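Local coordinates for N-alpha-acetyltransferase 30 (Saccharomyces cerevisiae, PDB 6YGB), which catalyses N-terminal acetylation of proteins that begin with methionine followed by leucine, isoleucine or phenylalanine, using acetyl-CoA, as the catalytic subunit of the NatC complex, at residues 64-69 / 81-86; 115-120 / 152-157. All blocks are in the same frame, centred on the assembly; numbering follows the deposited sequence.

Contact 1. Residues 64-69 / 81-86; sequences CIVCKM and IGMLAV. With COA (coenzyme A), chain D.
Val66 O is gripped by two consecutive amides of the facing strand. Gly82 N meets it at 2.9 Å, nearly along the carbonyl axis. Met83 N comes in at 3.3 Å on a lone pair in the carbonyl plane. This is a classic beta bulge, and it shifts the register by one residue. Cys67 therefore pairs with Ile81, while Val66 pairs with Met83. Towards the other end the antiparallel pairing is regular. Val66 N donates to Met83 O at 2.8 Å, and Cys64 and Ala85 exchange two backbone bonds.

Val66 and Met83 lie side by side and point the same way. Met83 bends at its last torsion (chi3 -95°), which turns CE back to lie 3.6 Å from Val66 CG1. Helices 13-26 and 33-42 cover this face. On the face of Ile65 and Cys67, the side chains of Ile65 and Ile81 cross at an angle, with Ile65 CD1 4.0 Å from Ile81 CG2. Cys67 SG rests on Ile81 CG1. Helix 95-109 packs against Ile65 and Cys67. With CG swung away from the backbone N (chi1 174°), the two methyls of Leu84 part: CD1 toward Ile65 CB, CD2 to the coenzyme methyl CEP at 3.9 Å.

Beyond the paired residues, Val86 N donates to coenzyme A O9P at 3.3 Å. A bulge in the strand that holds Gly82 and Met83 is a hallmark of the GNAT fold; past it, the backbone bonds the pantetheine arm. Across the paired residues the polar contacts are thus between backbones, while the side chains that meet are apolar on both faces.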
loop_
_atom_site.group_PDB
_atom_site.type_symbol
_atom_site.label_atom_id
_atom_site.label_comp_id
_atom_site.label_asym_id
_atom_site.label_seq_id
_atom_site.Cartn_x
_atom_site.Cartn_y
_atom_site.Cartn_z
ATOM N N CYS A 64 14.173 22.058 15.819
ATOM C CA CYS A 64 12.836 22.631 15.712
ATOM C C CYS A 64 11.792 21.529 15.551
ATOM O O CYS A 64 12.092 20.407 15.135
ATOM C CB CYS A 64 12.750 23.624 14.551
ATOM S SG CYS A 64 12.959 22.843 12.972
ATOM N N ILE A 65 10.556 21.856 15.922
ATOM C CA ILE A 65 9.427 20.938 15.797
ATOM C C ILE A 65 8.227 21.764 15.363
ATOM O O ILE A 65 8.057 22.904 15.804
ATOM C CB ILE A 65 9.156 20.166 17.109
ATOM C CG1 ILE A 65 8.099 19.086 16.889
ATOM C CG2 ILE A 65 8.755 21.117 18.235
ATOM C CD1 ILE A 65 7.879 18.225 18.087
ATOM N N VAL A 66 7.423 21.213 14.455
ATOM C CA VAL A 66 6.300 21.937 13.863
ATOM C C VAL A 66 5.046 21.080 13.972
ATOM O O VAL A 66 5.032 19.942 13.494
ATOM C CB VAL A 66 6.558 22.302 12.387
ATOM C CG1 VAL A 66 5.403 23.100 11.839
ATOM C CG2 VAL A 66 7.862 23.073 12.234
ATOM N N CYS A 67 3.981 21.637 14.560
ATOM C CA CYS A 67 2.771 20.872 14.844
ATOM C C CYS A 67 1.502 21.613 14.442
ATOM O O CYS A 67 1.499 22.825 14.216
ATOM C CB CYS A 67 2.680 20.525 16.335
ATOM S SG CYS A 67 4.136 19.705 16.986
ATOM N N LYS A 68 0.410 20.851 14.376
ATOM C CA LYS A 68 -0.919 21.393 14.135
ATOM C C LYS A 68 -1.922 20.587 14.946
ATOM O O LYS A 68 -1.617 19.495 15.437
ATOM C CB LYS A 68 -1.304 21.344 12.654
ATOM C CG LYS A 68 -1.828 19.988 12.212
ATOM C CD LYS A 68 -2.101 19.961 10.724
ATOM C CE LYS A 68 -2.943 18.750 10.338
ATOM N NZ LYS A 68 -4.323 18.828 10.892
ATOM N N MET A 69 -3.132 21.131 15.070
ATOM C CA MET A 69 -4.217 20.423 15.732
ATOM C C MET A 69 -5.533 20.788 15.062
ATOM O O MET A 69 -5.776 21.954 14.744
ATOM C CB MET A 69 -4.271 20.741 17.229
ATOM C CG MET A 69 -4.418 22.203 17.575
ATOM S SD MET A 69 -4.334 22.427 19.358
ATOM C CE MET A 69 -5.913 21.757 19.857
ATOM N N ILE A 81 2.169 16.031 14.563
ATOM C CA ILE A 81 3.566 16.432 14.464
ATOM C C ILE A 81 3.981 16.265 13.011
ATOM O O ILE A 81 4.108 15.140 12.520
ATOM C CB ILE A 81 4.458 15.610 15.401
ATOM C CG1 ILE A 81 3.982 15.758 16.844
ATOM C CG2 ILE A 81 5.907 16.064 15.294
ATOM C CD1 ILE A 81 4.775 14.945 17.840
ATOM N N GLY A 82 4.189 17.381 12.316
ATOM C CA GLY A 82 4.517 17.342 10.906
ATOM C C GLY A 82 5.999 17.411 10.599
ATOM O O GLY A 82 6.458 16.834 9.608
ATOM N N MET A 83 6.764 18.105 11.440
ATOM C CA MET A 83 8.174 18.349 11.170
ATOM C C MET A 83 8.985 18.267 12.455
ATOM O O MET A 83 8.586 18.818 13.485
ATOM C CB MET A 83 8.366 19.718 10.506
ATOM C CG MET A 83 7.953 19.759 9.044
ATOM S SD MET A 83 7.773 21.428 8.380
ATOM C CE MET A 83 6.023 21.681 8.607
ATOM N N LEU A 84 10.125 17.580 12.384
ATOM C CA LEU A 84 11.056 17.487 13.505
ATOM C C LEU A 84 12.465 17.414 12.940
ATOM O O LEU A 84 12.767 16.516 12.147
ATOM C CB LEU A 84 10.765 16.265 14.373
ATOM C CG LEU A 84 11.766 15.998 15.500
ATOM C CD1 LEU A 84 11.798 17.166 16.477
ATOM C CD2 LEU A 84 11.435 14.696 16.222
ATOM N N ALA A 85 13.327 18.345 13.344
ATOM C CA ALA A 85 14.697 18.351 12.850
ATOM C C ALA A 85 15.646 18.820 13.942
ATOM O O ALA A 85 15.339 19.755 14.685
ATOM C CB ALA A 85 14.840 19.244 11.612
ATOM N N VAL A 86 16.802 18.169 14.027
ATOM C CA VAL A 86 17.880 18.572 14.922
ATOM C C VAL A 86 19.160 18.618 14.103
ATOM O O VAL A 86 19.426 17.705 13.316
ATOM C CB VAL A 86 18.027 17.614 16.123
ATOM C CG1 VAL A 86 19.364 17.819 16.821
ATOM C CG2 VAL A 86 16.890 17.823 17.108
HETATM N N1A COA D . 19.034 5.007 17.278
HETATM C C2A COA D . 17.971 4.565 17.995
HETATM N N3A COA D . 17.251 5.441 18.764
HETATM C C4A COA D . 17.593 6.735 18.817
HETATM C C5A COA D . 18.644 7.174 18.110
HETATM C C6A COA D . 19.369 6.283 17.331
HETATM N N6A COA D . 20.534 6.215 16.411
HETATM N N7A COA D . 18.788 8.498 18.321
HETATM C C8A COA D . 17.824 8.894 19.161
HETATM N N9A COA D . 17.104 7.810 19.458
HETATM C C1B COA D . 16.053 7.514 20.197
HETATM C C2B COA D . 16.466 6.801 21.488
HETATM O O2B COA D . 15.278 6.206 22.107
HETATM C C3B COA D . 16.910 7.809 22.237
HETATM O O3B COA D . 17.029 7.402 23.619
HETATM P P3B COA D . 18.329 6.531 24.097
HETATM O O7A COA D . 19.392 7.467 24.641
HETATM O O8A COA D . 17.912 5.565 25.178
HETATM O O9A COA D . 18.917 5.752 22.946
HETATM C C4B COA D . 15.755 8.949 22.010
HETATM O O4B COA D . 15.404 8.850 20.746
HETATM C C5B COA D . 16.269 10.349 22.305
HETATM O O5B COA D . 17.035 10.822 21.174
HETATM P P1A COA D . 17.413 12.477 21.001
HETATM O O1A COA D . 18.851 12.708 21.450
HETATM O O2A COA D . 16.471 13.300 21.827
HETATM O O3A COA D . 17.247 12.919 19.412
HETATM P P2A COA D . 18.289 13.861 18.526
HETATM O O4A COA D . 18.210 15.313 18.965
HETATM O O5A COA D . 19.701 13.360 18.698
HETATM O O6A COA D . 17.820 13.705 16.936
HETATM C CBP COA D . 16.159 12.830 15.319
HETATM C CCP COA D . 16.958 12.640 16.659
HETATM C CDP COA D . 15.347 11.502 15.035
HETATM C CEP COA D . 15.151 14.014 15.453
HETATM C CAP COA D . 17.147 13.115 14.158
HETATM O OAP COA D . 17.594 11.936 13.630
HETATM C C9P COA D . 16.459 13.936 13.068
HETATM O O9P COA D . 16.772 15.075 12.905
HETATM N N8P COA D . 15.427 13.336 12.228
HETATM C C7P COA D . 14.776 14.138 11.185
HETATM C C6P COA D . 13.809 13.272 10.353
HETATM C C5P COA D . 12.882 12.494 11.256
HETATM O O5P COA D . 13.244 11.469 11.710
HETATM N N4P COA D . 11.527 13.000 11.565
HETATM C C3P COA D . 10.616 12.216 12.464
HETATM C C2P COA D . 9.209 12.044 11.824
HETATM S S1P COA D . 8.013 13.262 12.505
#

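Contact 2. Residues 115-120 / 152-157; sequences IMLETE and FKLILP
Six backbone hydrogen bonds join residues 115-120 to 152-157, two in each of the pairs Ile115-Leu156, Leu117-Leu154 and Thr119-Phe152. The shortest runs from Phe152 N to Thr119 O at 2.8 Å. The straightest is Leu154 N to Leu117 O, with 173° at the hydrogen. CA-H...O contacts fill the steps between, such as Ile155 CA to Ile115 O at 3.2 Å.

Apolar contacts lie on both faces. Met116 CG is set by chi1 (-165°) against Ile155 CG1 at 3.8 Å. Bends at chi2 and chi3 then bring Met116 SD to 3.7 Å from Lys153 CE. The lysine chain is extended, and its methylenes pass obliquely across the thioether. On the other face, Leu154 CD1 is shared by Leu117 CD1 and Thr119 CG2, each at 3.8 Å. Helix 124-131 packs over that face.

In the sheet, strand 151-157 is inserted between 114-120 and 136-141. This insertion of the last strand between its two predecessors, with 136-141 at the edge, is the strand order of the GNAT fold.

Thr119 OG1 donates to Glu120 OE1 at 3.1 Å. That oxygen also meets Asn123 ND2, which is hydrogen-bonded to coenzyme A as well, while Glu118 OE1 bonds Tyr80 OH.

Other packing reaches the partner subunit: Phe152 lies on Leu457, and Ile155 on Leu587, of the N-alpha-acetyltransferase 35 chain.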
loop_
_atom_site.group_PDB
_atom_site.type_symbol
_atom_site.label_atom_id
_atom_site.label_comp_id
_atom_site.label_asym_id
_atom_site.label_seq_id
_atom_site.Cartn_x
_atom_site.Cartn_y
_atom_site.Cartn_z
ATOM N N ILE A 115 -2.289 12.382 19.790
ATOM C CA ILE A 115 -1.236 12.922 18.938
ATOM C C ILE A 115 -0.950 11.915 17.838
ATOM O O ILE A 115 -0.849 10.713 18.104
ATOM C CB ILE A 115 0.049 13.225 19.730
ATOM C CG1 ILE A 115 -0.274 14.014 20.999
ATOM C CG2 ILE A 115 1.023 14.006 18.861
ATOM C CD1 ILE A 115 -0.789 15.405 20.731
ATOM N N MET A 116 -0.795 12.402 16.611
ATOM C CA MET A 116 -0.591 11.525 15.468
ATOM C C MET A 116 0.614 11.974 14.656
ATOM O O MET A 116 0.839 13.174 14.469
ATOM C CB MET A 116 -1.832 11.493 14.576
ATOM C CG MET A 116 -1.851 10.356 13.567
ATOM S SD MET A 116 -1.049 10.750 12.001
ATOM C CE MET A 116 -2.208 11.937 11.329
ATOM N N LEU A 117 1.378 11.002 14.164
ATOM C CA LEU A 117 2.483 11.294 13.266
ATOM C C LEU A 117 2.695 10.097 12.354
ATOM O O LEU A 117 2.258 8.982 12.647
ATOM C CB LEU A 117 3.770 11.629 14.035
ATOM C CG LEU A 117 4.409 10.522 14.880
ATOM C CD1 LEU A 117 5.552 9.875 14.124
ATOM C CD2 LEU A 117 4.886 11.058 16.226
ATOM N N GLU A 118 3.357 10.346 11.232
ATOM C CA GLU A 118 3.813 9.282 10.357
ATOM C C GLU A 118 5.331 9.303 10.326
ATOM O O GLU A 118 5.952 10.360 10.467
ATOM C CB GLU A 118 3.271 9.425 8.935
ATOM C CG GLU A 118 1.777 9.626 8.851
ATOM C CD GLU A 118 1.412 11.083 8.669
ATOM O OE1 GLU A 118 2.339 11.901 8.511
ATOM O OE2 GLU A 118 0.210 11.411 8.679
ATOM N N THR A 119 5.921 8.128 10.148
ATOM C CA THR A 119 7.369 8.033 10.047
ATOM C C THR A 119 7.724 6.781 9.261
ATOM O O THR A 119 6.892 5.890 9.067
ATOM C CB THR A 119 8.026 8.018 11.429
ATOM O OG1 THR A 119 9.446 7.948 11.277
ATOM C CG2 THR A 119 7.551 6.829 12.228
ATOM N N GLU A 120 8.972 6.735 8.804
ATOM C CA GLU A 120 9.440 5.591 8.038
ATOM C C GLU A 120 9.558 4.364 8.932
ATOM O O GLU A 120 9.909 4.466 10.110
ATOM C CB GLU A 120 10.788 5.897 7.392
ATOM C CG GLU A 120 10.846 7.200 6.606
ATOM C CD GLU A 120 11.352 8.369 7.437
ATOM O OE1 GLU A 120 11.012 8.448 8.634
ATOM O OE2 GLU A 120 12.100 9.205 6.894
ATOM N N PHE A 152 4.881 3.904 9.183
ATOM C CA PHE A 152 4.034 3.576 10.316
ATOM C C PHE A 152 3.273 4.828 10.708
ATOM O O PHE A 152 3.818 5.936 10.663
ATOM C CB PHE A 152 4.840 3.080 11.517
ATOM C CG PHE A 152 5.271 1.650 11.419
ATOM C CD1 PHE A 152 4.392 0.671 10.990
ATOM C CD2 PHE A 152 6.560 1.284 11.766
ATOM C CE1 PHE A 152 4.790 -0.648 10.904
ATOM C CE2 PHE A 152 6.964 -0.036 11.684
ATOM C CZ PHE A 152 6.081 -1.002 11.250
ATOM N N LYS A 153 2.013 4.649 11.070
ATOM C CA LYS A 153 1.209 5.703 11.660
ATOM C C LYS A 153 1.225 5.482 13.165
ATOM O O LYS A 153 0.837 4.407 13.639
ATOM C CB LYS A 153 -0.215 5.668 11.109
ATOM C CG LYS A 153 -1.116 6.816 11.542
ATOM C CD LYS A 153 -2.467 6.709 10.850
ATOM C CE LYS A 153 -3.288 7.966 11.039
ATOM N NZ LYS A 153 -4.468 7.985 10.134
ATOM N N LEU A 154 1.702 6.478 13.905
ATOM C CA LEU A 154 1.856 6.393 15.351
ATOM C C LEU A 154 0.846 7.308 16.029
ATOM O O LEU A 154 0.693 8.470 15.632
ATOM C CB LEU A 154 3.279 6.777 15.771
ATOM C CG LEU A 154 4.417 5.995 15.115
ATOM C CD1 LEU A 154 5.789 6.439 15.628
ATOM C CD2 LEU A 154 4.218 4.513 15.339
ATOM N N ILE A 155 0.172 6.791 17.057
ATOM C CA ILE A 155 -0.814 7.558 17.808
ATOM C C ILE A 155 -0.536 7.406 19.296
ATOM O O ILE A 155 -0.252 6.305 19.774
ATOM C CB ILE A 155 -2.252 7.130 17.459
ATOM C CG1 ILE A 155 -2.611 7.656 16.072
ATOM C CG2 ILE A 155 -3.252 7.674 18.477
ATOM C CD1 ILE A 155 -3.480 6.731 15.282
ATOM N N LEU A 156 -0.592 8.514 20.014
ATOM C CA LEU A 156 -0.429 8.530 21.464
ATOM C C LEU A 156 -1.713 9.058 22.079
ATOM O O LEU A 156 -2.030 10.252 21.918
ATOM C CB LEU A 156 0.754 9.405 21.879
ATOM C CG LEU A 156 0.884 9.734 23.368
ATOM C CD1 LEU A 156 1.450 8.559 24.162
ATOM C CD2 LEU A 156 1.718 10.995 23.581
ATOM N N PRO A 157 -2.487 8.234 22.784
ATOM C CA PRO A 157 -3.753 8.720 23.344
ATOM C C PRO A 157 -3.514 9.521 24.617
ATOM O O PRO A 157 -2.798 9.082 25.519
ATOM C CB PRO A 157 -4.528 7.429 23.628
ATOM C CG PRO A 157 -3.465 6.439 23.911
ATOM C CD PRO A 157 -2.272 6.803 23.063
#

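In the fold
Both contacts are antiparallel pairings in one mixed sheet, and both are largely buried. Contact 1 sits almost at the centre of the chain. Contact 2 lies about 12 Å from that centre. Strands 76-86 and 114-120 run parallel as neighbours and join them: Ile81 N probably bonds Met116 O, and Ile81 CG1 packs on Ile115 CG2. The bulge breaks the register of contact 1, whereas contact 2 keeps an even pairing. Side chains of contact 1 are apolar where they meet, and no other protein chain touches it. Contact 2 carries Glu118, Lys153 and Glu120 and borders the N-alpha-acetyltransferase 35 subunit. Coenzyme A touches both.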